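Local coordinates for arginase (RocF) (Helicobacter pylori, PDB 4G3H), which probably hydrolyses L-arginine to L-ornithine and urea, the urea-forming step of arginine breakdown, with two manganese ions bound in each subunit, at residues 215-218 with 219-222; 13-16 with 17-20; 157-160 with 161-165; 68-71 with 72-76; 26-29 with 30-33. All blocks are in the same frame, centred on the assembly; numbering follows the deposited sequence.

Contact 1 of 5, residues 215-218 with 219-222; sequences VVQK and TKES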
# COMPACT_ATOMS: atom_id res chain seq x y z
N VAL A 215 5.90 -15.68 12.71
CA VAL A 215 5.86 -14.87 11.50
C VAL A 215 6.51 -13.52 11.77
O VAL A 215 7.36 -13.07 11.02
CB VAL A 215 4.40 -14.66 11.00
CG1 VAL A 215 4.38 -13.61 9.90
CG2 VAL A 215 3.83 -15.97 10.48
N VAL A 216 6.11 -12.87 12.86
CA VAL A 216 6.68 -11.57 13.19
C VAL A 216 8.18 -11.65 13.49
O VAL A 216 8.95 -10.78 13.07
CB VAL A 216 5.95 -10.94 14.41
CG1 VAL A 216 6.61 -9.63 14.80
CG2 VAL A 216 4.49 -10.71 14.06
N GLN A 217 8.59 -12.69 14.19
CA GLN A 217 9.99 -12.87 14.54
C GLN A 217 10.84 -13.04 13.28
O GLN A 217 11.92 -12.45 13.16
CB GLN A 217 10.15 -14.07 15.47
CG GLN A 217 11.48 -14.15 16.20
CD GLN A 217 11.82 -12.85 16.90
OE1 GLN A 217 10.96 -12.22 17.53
NE2 GLN A 217 13.08 -12.44 16.81
N LYS A 218 10.35 -13.85 12.35
CA LYS A 218 11.06 -14.07 11.09
C LYS A 218 11.06 -12.78 10.27
O LYS A 218 11.95 -12.56 9.45
CB LYS A 218 10.42 -15.20 10.29
CG LYS A 218 10.59 -16.60 10.90
CD LYS A 218 9.98 -17.65 9.98
CE LYS A 218 9.96 -19.04 10.62
NZ LYS A 218 9.23 -20.05 9.78
N THR A 219 10.04 -11.94 10.48
CA THR A 219 9.94 -10.67 9.76
C THR A 219 11.05 -9.74 10.25
O THR A 219 11.68 -9.04 9.45
CB THR A 219 8.57 -9.99 9.98
OG1 THR A 219 7.54 -10.79 9.38
CG2 THR A 219 8.56 -8.60 9.33
N LYS A 220 11.29 -9.75 11.56
CA LYS A 220 12.34 -8.93 12.18
C LYS A 220 13.69 -9.32 11.61
O LYS A 220 14.52 -8.47 11.31
CB LYS A 220 12.37 -9.13 13.69
CG LYS A 220 11.17 -8.59 14.43
CD LYS A 220 11.25 -8.96 15.89
CE LYS A 220 10.15 -8.31 16.70
NZ LYS A 220 10.17 -8.79 18.12
N GLU A 221 13.90 -10.62 11.48
CA GLU A 221 15.15 -11.15 10.95
C GLU A 221 15.41 -10.60 9.56
O GLU A 221 16.49 -10.10 9.27
CB GLU A 221 15.10 -12.68 10.93
CG GLU A 221 14.96 -13.28 12.33
CD GLU A 221 14.75 -14.79 12.33
OE1 GLU A 221 14.71 -15.37 13.43
OE2 GLU A 221 14.62 -15.39 11.24
N SER A 222 14.40 -10.68 8.70
CA SER A 222 14.51 -10.18 7.32
C SER A 222 14.73 -8.68 7.25
O SER A 222 15.35 -8.17 6.32
CB SER A 222 13.24 -10.52 6.53
OG SER A 222 13.07 -11.92 6.37
O HOH W 1 12.17 -14.49 6.98
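T219 grips V215 O twice, one turn back along the helix. Its hydroxyl OG1 donates to V215 O at 2.8 Å, and its backbone N reaches the same V215 O at 3.0 Å. The two donors come from opposite faces of the carbonyl plane, the hydroxyl standing 39° out of it. With OG1 beside its own backbone N (chi1 -66°), T219 folds the hydroxyl back onto the preceding turn and satisfies it there, while CG2 takes the position anti to N. Routine i to i+4 bonds follow, K220 N to V216 O, E221 N to Q217 O and S222 N to K218 O. A water spans K218 O and S222 OG, giving its proton to K218 O at 3.1 Å. This is the regular middle and end of helix 212-223, one of the helices layered on the parallel sheet of the arginase fold. On the outer side the bent chain of Q217 crosses the extended chain of K220 at a slant: Q217 OE1 is 3.7 Å from K220 CD and 3.6 Å from K220 NZ. E221 lays its CG 3.3 Å from Q217 O, and its carboxylate passes beside K218 CA. In the second shell, V215 and T219 pack on F182 of strand 179-182 and on F203 of strand 202-203, whereas V216 and K220 lean on S269 of helix 256-269.

Contact 2 of 5, residues 13-16 with 17-20; sequences SKRG and TDKG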
# COMPACT_ATOMS: atom_id res chain seq x y z
N SER A 13 -15.74 9.99 -9.62
CA SER A 13 -17.09 9.56 -9.23
C SER A 13 -17.50 8.22 -9.84
O SER A 13 -18.51 7.65 -9.45
CB SER A 13 -18.11 10.65 -9.58
OG SER A 13 -17.88 11.82 -8.81
N LYS A 14 -16.72 7.74 -10.81
CA LYS A 14 -17.00 6.46 -11.46
C LYS A 14 -16.19 5.36 -10.78
O LYS A 14 -16.38 4.18 -11.06
CB LYS A 14 -16.60 6.50 -12.94
CG LYS A 14 -17.41 7.44 -13.83
CD LYS A 14 -18.83 6.93 -14.05
CE LYS A 14 -19.53 7.74 -15.14
NZ LYS A 14 -20.98 7.40 -15.26
N ARG A 15 -15.29 5.76 -9.89
CA ARG A 15 -14.42 4.79 -9.21
C ARG A 15 -14.86 4.41 -7.80
O ARG A 15 -14.86 5.24 -6.89
CB ARG A 15 -12.99 5.34 -9.18
CG ARG A 15 -12.52 5.86 -10.54
CD ARG A 15 -11.10 6.42 -10.47
NE ARG A 15 -10.09 5.36 -10.54
CZ ARG A 15 -9.66 4.82 -11.67
NH1 ARG A 15 -10.15 5.23 -12.83
NH2 ARG A 15 -8.75 3.86 -11.64
N GLY A 16 -15.22 3.13 -7.63
CA GLY A 16 -15.66 2.63 -6.34
C GLY A 16 -14.66 2.81 -5.20
O GLY A 16 -15.05 2.96 -4.04
N THR A 17 -13.37 2.77 -5.51
CA THR A 17 -12.35 2.93 -4.49
C THR A 17 -12.23 4.39 -4.06
O THR A 17 -11.98 4.67 -2.90
CB THR A 17 -10.97 2.44 -4.96
OG1 THR A 17 -10.65 3.06 -6.21
CG2 THR A 17 -10.96 0.92 -5.12
N ASP A 18 -12.39 5.32 -5.01
CA ASP A 18 -12.31 6.75 -4.71
C ASP A 18 -13.44 7.13 -3.77
O ASP A 18 -13.29 8.00 -2.90
CB ASP A 18 -12.39 7.58 -6.01
CG ASP A 18 -11.05 7.70 -6.71
OD1 ASP A 18 -10.15 6.89 -6.42
OD2 ASP A 18 -10.89 8.59 -7.57
N LYS A 19 -14.59 6.48 -3.94
CA LYS A 19 -15.74 6.74 -3.09
C LYS A 19 -15.42 6.17 -1.71
O LYS A 19 -15.83 6.73 -0.69
CB LYS A 19 -17.00 6.08 -3.67
CG LYS A 19 -17.45 6.70 -4.98
CD LYS A 19 -18.79 6.15 -5.46
CE LYS A 19 -19.22 6.85 -6.74
NZ LYS A 19 -20.53 6.34 -7.25
N GLY A 20 -14.69 5.07 -1.69
CA GLY A 20 -14.31 4.48 -0.42
C GLY A 20 -13.45 5.47 0.35
O GLY A 20 -13.67 5.72 1.54
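R15 and D18 meet side by side at the start of helix 16-30, pointing the same way, and form the tightly packed, inward part of the contact. R15 CD sits 3.6 Å from D18 OD2, and R15 CB lies 3.9 Å from D18 CB. The guanidinium and carboxylate planes are turned 52° apart. D18 OD1 lies at the edge of the guanidinium, but 4.4 Å from R15 NE, too far for a salt bridge. Each charge is held elsewhere: R15 by E90 and E52, D18 by Y50, S89 and the backbone N of A8. T17, buried next to them, bonds its OG1 to S89. The backbone adds two ordinary helical bonds, K19 N to R15 O at 3.2 Å and G20 N to G16 O. On the solvent side the extended chain of K19 runs back past R15 O to exposed S13; K19 CE comes close to S13 O, at 2.9 Å, but K19 NZ, 3.3 Å from S13 O, makes too poor an angle for a hydrogen bond. R15 is the N-cap residue of helix 16-30, which the loop after strand 2-8 leads into; this is the first helix turn of the arginase fold, with the T17 side chain about 10 Å from a bound manganese ion.

Contact 3 of 5, residues 157-160 with 161-165; sequences KAWQ and KLCSL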
# COMPACT_ATOMS: atom_id res chain seq x y z
N LYS A 157 13.30 0.81 -22.65
CA LYS A 157 13.90 2.10 -22.32
C LYS A 157 12.86 2.95 -21.61
O LYS A 157 13.16 3.65 -20.64
CB LYS A 157 14.38 2.80 -23.59
CG LYS A 157 15.16 4.08 -23.33
CD LYS A 157 15.74 4.65 -24.61
CE LYS A 157 16.58 5.88 -24.33
NZ LYS A 157 17.70 5.57 -23.39
N ALA A 158 11.62 2.87 -22.09
CA ALA A 158 10.52 3.62 -21.52
C ALA A 158 10.25 3.12 -20.09
O ALA A 158 10.11 3.91 -19.17
CB ALA A 158 9.27 3.44 -22.38
N TRP A 159 10.20 1.80 -19.93
CA TRP A 159 9.97 1.22 -18.61
C TRP A 159 11.07 1.56 -17.62
O TRP A 159 10.80 1.83 -16.45
CB TRP A 159 9.82 -0.30 -18.71
CG TRP A 159 8.45 -0.70 -19.10
CD1 TRP A 159 8.02 -1.07 -20.35
CD2 TRP A 159 7.29 -0.74 -18.26
NE1 TRP A 159 6.67 -1.33 -20.33
CE2 TRP A 159 6.19 -1.13 -19.06
CE3 TRP A 159 7.08 -0.47 -16.90
CZ2 TRP A 159 4.90 -1.27 -18.54
CZ3 TRP A 159 5.79 -0.61 -16.38
CH2 TRP A 159 4.72 -1.00 -17.21
N GLN A 160 12.32 1.54 -18.09
CA GLN A 160 13.44 1.85 -17.22
C GLN A 160 13.29 3.31 -16.80
O GLN A 160 13.62 3.67 -15.67
CB GLN A 160 14.77 1.65 -17.97
CG GLN A 160 16.01 1.88 -17.11
CD GLN A 160 16.33 3.35 -16.89
OE1 GLN A 160 17.15 3.70 -16.03
NE2 GLN A 160 15.71 4.22 -17.67
N LYS A 161 12.78 4.13 -17.71
CA LYS A 161 12.57 5.54 -17.44
C LYS A 161 11.54 5.68 -16.32
O LYS A 161 11.74 6.42 -15.35
CB LYS A 161 12.07 6.24 -18.70
CG LYS A 161 11.93 7.76 -18.59
CD LYS A 161 10.87 8.30 -19.56
CE LYS A 161 11.19 8.04 -21.02
NZ LYS A 161 10.10 8.52 -21.92
N LEU A 162 10.43 4.96 -16.46
CA LEU A 162 9.34 4.98 -15.50
C LEU A 162 9.70 4.41 -14.12
O LEU A 162 9.53 5.09 -13.11
CB LEU A 162 8.15 4.21 -16.09
CG LEU A 162 6.91 4.02 -15.21
CD1 LEU A 162 6.36 5.37 -14.79
CD2 LEU A 162 5.87 3.22 -15.99
N CYS A 163 10.20 3.17 -14.09
CA CYS A 163 10.59 2.51 -12.84
C CYS A 163 11.63 3.34 -12.12
O CYS A 163 11.87 3.18 -10.92
CB CYS A 163 11.20 1.14 -13.12
SG CYS A 163 10.06 -0.02 -13.86
N SER A 164 12.30 4.18 -12.80
CA SER A 164 13.17 5.07 -12.23
C SER A 164 12.73 6.42 -11.75
O SER A 164 13.48 7.08 -11.28
CB SER A 164 14.18 5.37 -13.23
OG SER A 164 15.30 4.85 -12.81
N LEU A 165 11.53 6.76 -11.93
CA LEU A 165 11.08 8.01 -11.50
C LEU A 165 11.16 8.20 -10.08
O LEU A 165 11.07 7.40 -9.33
CB LEU A 165 9.61 8.06 -11.70
CG LEU A 165 9.08 8.27 -12.98
CD1 LEU A 165 7.85 8.21 -13.03
CD2 LEU A 165 9.46 9.54 -13.21
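W159 and L162 supply the apolar part of this helix end, their side chains lying alongside and pointing the same way. L162 CD2 approaches the six-membered ring obliquely, 3.9 Å from W159 CZ3 and 4.0 Å from W159 CE3. C163 SG stands at the ring edge, near its plane, 4.3 Å from W159 CE3. A chi1 of -82°, with CG beside the backbone N, brings the indole alongside L162. Among the backbone hydrogen bonds, C163 N to W159 O is short at 2.8 Å and nearly straight, with an N-H...O angle of 170°. L162 N to A158 O and K161 N to K157 O precede it. The series then fades: S164 N to Q160 O is weak at 3.2 Å, and L165 N turns back instead to L162 O at 2.9 Å. In polar side-chain terms the contact is loose, Q160 OE1 coming no nearer than 3.9 Å to S164 OG. Helix 153-163 lies against helix 59-78, where W159 meets F59 edge-to-face, L162 also packs on F59 and K161 makes a cation-pi contact with Y63. M139 of helix 136-140 covers W159, L162 and C163.

Contact 4 of 5, residues 68-71 with 72-76; sequences ENLI and PCMKE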
# COMPACT_ATOMS: atom_id res chain seq x y z
N GLU A 68 5.64 14.91 -12.65
CA GLU A 68 5.30 16.30 -12.39
C GLU A 68 4.26 16.59 -11.31
O GLU A 68 4.29 17.67 -10.70
CB GLU A 68 4.85 16.96 -13.69
CG GLU A 68 5.82 16.77 -14.85
CD GLU A 68 5.33 17.40 -16.13
OE1 GLU A 68 4.21 17.06 -16.58
OE2 GLU A 68 6.06 18.24 -16.70
N ASN A 69 3.35 15.66 -11.06
CA ASN A 69 2.30 15.88 -10.06
C ASN A 69 2.33 14.99 -8.83
O ASN A 69 2.66 15.44 -7.73
CB ASN A 69 0.92 15.75 -10.70
CG ASN A 69 0.60 16.88 -11.64
OD1 ASN A 69 1.16 16.98 -12.73
ND2 ASN A 69 -0.32 17.75 -11.23
N LEU A 70 1.96 13.72 -9.01
CA LEU A 70 1.90 12.78 -7.91
C LEU A 70 3.15 12.67 -7.04
O LEU A 70 3.08 12.86 -5.83
CB LEU A 70 1.53 11.39 -8.43
CG LEU A 70 1.42 10.30 -7.35
CD1 LEU A 70 0.43 10.73 -6.27
CD2 LEU A 70 0.98 8.99 -7.99
N ILE A 71 4.29 12.37 -7.65
CA ILE A 71 5.53 12.23 -6.88
C ILE A 71 5.92 13.50 -6.14
O ILE A 71 6.24 13.46 -4.96
CB ILE A 71 6.69 11.71 -7.79
CG1 ILE A 71 6.39 10.27 -8.23
CG2 ILE A 71 8.01 11.74 -7.04
CD1 ILE A 71 7.46 9.65 -9.14
N PRO A 72 5.90 14.66 -6.82
CA PRO A 72 6.28 15.89 -6.12
C PRO A 72 5.39 16.17 -4.91
O PRO A 72 5.87 16.60 -3.85
CB PRO A 72 6.16 16.96 -7.21
CG PRO A 72 6.53 16.20 -8.45
CD PRO A 72 5.77 14.90 -8.27
N CYS A 73 4.08 15.94 -5.06
CA CYS A 73 3.14 16.17 -3.96
C CYS A 73 3.39 15.22 -2.79
O CYS A 73 3.38 15.64 -1.63
CB CYS A 73 1.69 15.98 -4.44
SG CYS A 73 1.05 17.31 -5.49
N MET A 74 3.61 13.95 -3.09
CA MET A 74 3.87 12.99 -2.03
C MET A 74 5.20 13.26 -1.34
O MET A 74 5.35 12.99 -0.14
CB MET A 74 3.83 11.55 -2.57
CG MET A 74 2.44 11.06 -2.99
SD MET A 74 1.15 11.34 -1.74
CE MET A 74 1.80 10.40 -0.34
N LYS A 75 6.18 13.78 -2.07
CA LYS A 75 7.47 14.09 -1.45
C LYS A 75 7.25 15.18 -0.41
O LYS A 75 7.83 15.13 0.67
CB LYS A 75 8.49 14.57 -2.49
CG LYS A 75 8.95 13.50 -3.45
CD LYS A 75 10.18 13.95 -4.24
CE LYS A 75 11.37 14.19 -3.31
NZ LYS A 75 12.63 14.50 -4.06
N GLU A 76 6.40 16.15 -0.73
CA GLU A 76 6.09 17.23 0.21
C GLU A 76 5.54 16.63 1.50
O GLU A 76 5.86 17.09 2.59
CB GLU A 76 5.05 18.18 -0.38
CG GLU A 76 5.55 19.02 -1.55
CD GLU A 76 4.51 20.01 -2.05
OE1 GLU A 76 4.82 20.78 -2.98
OE2 GLU A 76 3.38 20.03 -1.51
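K75 N donates to I71 O at 2.9 Å, the shortest hydrogen bond across this stretch of helix 59-78. Two more follow the same i to i+4 pattern, M74 N to L70 O at 3.0 Å and C73 N to N69 O at 3.1 Å. The turn before is interrupted by P72, whose ring nitrogen carries no hydrogen. Instead of a donor, E68 O faces the proline ring, with P72 CG 3.5 Å away, and the helix widens into a pi-type turn at 68-70 and kinks at P72. The ring also presses on its predecessor: I71 CB to P72 CD is 3.4 Å, tighter than a normal van der Waals contact. Among the side chains, L70 and M74 lie alongside one another, L70 CD1 meeting M74 CG at 3.9 Å. M74 then bends at chi2 and chi3, which turns its tip away from L70. K75 lays CG 3.1 Å from I71 O before bending, at chi3, toward its polar partner S103. L70 and M74 both pack on V48 of strand 44-50, M74 also on I97 and A100 of helix 94-104. Chemically, the helix goes without one backbone bond at P72 and accepts local crowding there, while three ordinary helical bonds and apolar packing carry it onward beside the sheet.

Contact 5 of 5, residues 26-29 with 30-33; sequences EALS and ATHG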
# COMPACT_ATOMS: atom_id res chain seq x y z
N GLU A 26 -14.21 11.54 5.44
CA GLU A 26 -15.26 12.23 6.17
C GLU A 26 -15.47 11.64 7.56
O GLU A 26 -15.67 12.38 8.53
CB GLU A 26 -16.56 12.23 5.36
CG GLU A 26 -16.44 13.08 4.08
CD GLU A 26 -17.70 13.08 3.22
OE1 GLU A 26 -17.74 13.86 2.24
OE2 GLU A 26 -18.64 12.31 3.50
N ALA A 27 -15.40 10.34 7.71
CA ALA A 27 -15.46 9.67 8.90
C ALA A 27 -14.32 9.98 9.86
O ALA A 27 -14.56 10.30 10.83
CB ALA A 27 -15.73 8.28 8.75
N LEU A 28 -13.11 10.04 9.42
CA LEU A 28 -11.98 10.41 10.11
C LEU A 28 -11.97 11.90 10.63
O LEU A 28 -11.51 12.17 11.56
CB LEU A 28 -10.73 9.99 9.44
CG LEU A 28 -10.36 8.59 9.22
CD1 LEU A 28 -9.29 8.34 8.45
CD2 LEU A 28 -10.34 7.94 10.38
N SER A 29 -12.49 12.75 9.86
CA SER A 29 -12.56 14.08 10.10
C SER A 29 -13.33 14.44 11.30
O SER A 29 -13.00 15.16 11.94
CB SER A 29 -13.17 14.66 8.92
OG SER A 29 -12.96 15.85 8.76
N ALA A 30 -14.40 13.78 11.49
CA ALA A 30 -15.17 13.78 12.61
C ALA A 30 -14.53 13.28 13.85
O ALA A 30 -14.86 13.64 14.79
CB ALA A 30 -16.43 13.15 12.40
N THR A 31 -13.71 12.30 13.77
CA THR A 31 -13.13 11.77 14.89
C THR A 31 -11.73 12.09 15.22
O THR A 31 -11.55 13.02 15.82
CB THR A 31 -13.23 10.29 14.76
OG1 THR A 31 -12.59 9.71 13.69
CG2 THR A 31 -14.45 9.89 14.75
N HIS A 32 -10.79 11.46 14.65
CA HIS A 32 -9.36 11.62 14.72
C HIS A 32 -8.89 13.05 14.19
O HIS A 32 -8.01 13.59 14.60
CB HIS A 32 -8.55 10.53 14.12
CG HIS A 32 -8.73 9.20 14.70
ND1 HIS A 32 -8.19 8.79 15.83
CD2 HIS A 32 -9.41 8.18 14.23
CE1 HIS A 32 -8.53 7.58 16.03
NE2 HIS A 32 -9.24 7.18 15.05
N GLY A 33 -9.56 13.48 13.19
CA GLY A 33 -9.47 14.71 12.56
C GLY A 33 -10.09 15.92 13.28
O GLY A 33 -10.12 16.87 12.87
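H32 brings the flat group, an imidazole met at its edge by L28: L28 CD2 lies near the ring plane, 4.0 Å from H32 CD2. The two side chains approach at a slant. Another part of the ring, NE2, is hydrogen-bonded to D303 of helix 293-309, and I306 and N307 of that helix also touch H32, so the NE2 bond helps to set the ring's rotation while L28 and I306 pack beside it. Behind it the chain leaves helix 16-30. L28 O is the hub: G33 N donates to it at 2.9 Å with an N-H...O angle of 157°, five residues on and thus one residue wider than an alpha-helical bond. T31 N adds a weak bond to the same L28 O at 3.1 Å. At G33 the chain folds back against the last helical turn, with G33 C 3.3 Å from S29 O. L28 itself is buried against I306, whereas A30 and T31 are exposed. One carbonyl near the helix end is thus satisfied by the returning loop, while the H32–D303 bond ties that loop, and L28 packing on I306 ties the end of helix 16-30, to helix 293-309.

In the fold
All five contacts are local turns in or beside helices that flank the parallel sheet. Contacts 2 and 5 share helix 16-30, one at its start and the other at its exit; their chemistries differ accordingly, charged residues paired with outside partners near the manganese site against a carbonyl gathered in by a surface loop. Contacts 3 and 4 belong to neighbouring helices and touch directly through L165 and I71, with apolar packing in both, but contact 4 lies closer to the sheet and carries a proline kink. Contact 1 stands apart, across the chain's centre from contacts 2 and 4, as a regular helix with a buried face and a polar outer one. Contact 5 is the most superficial.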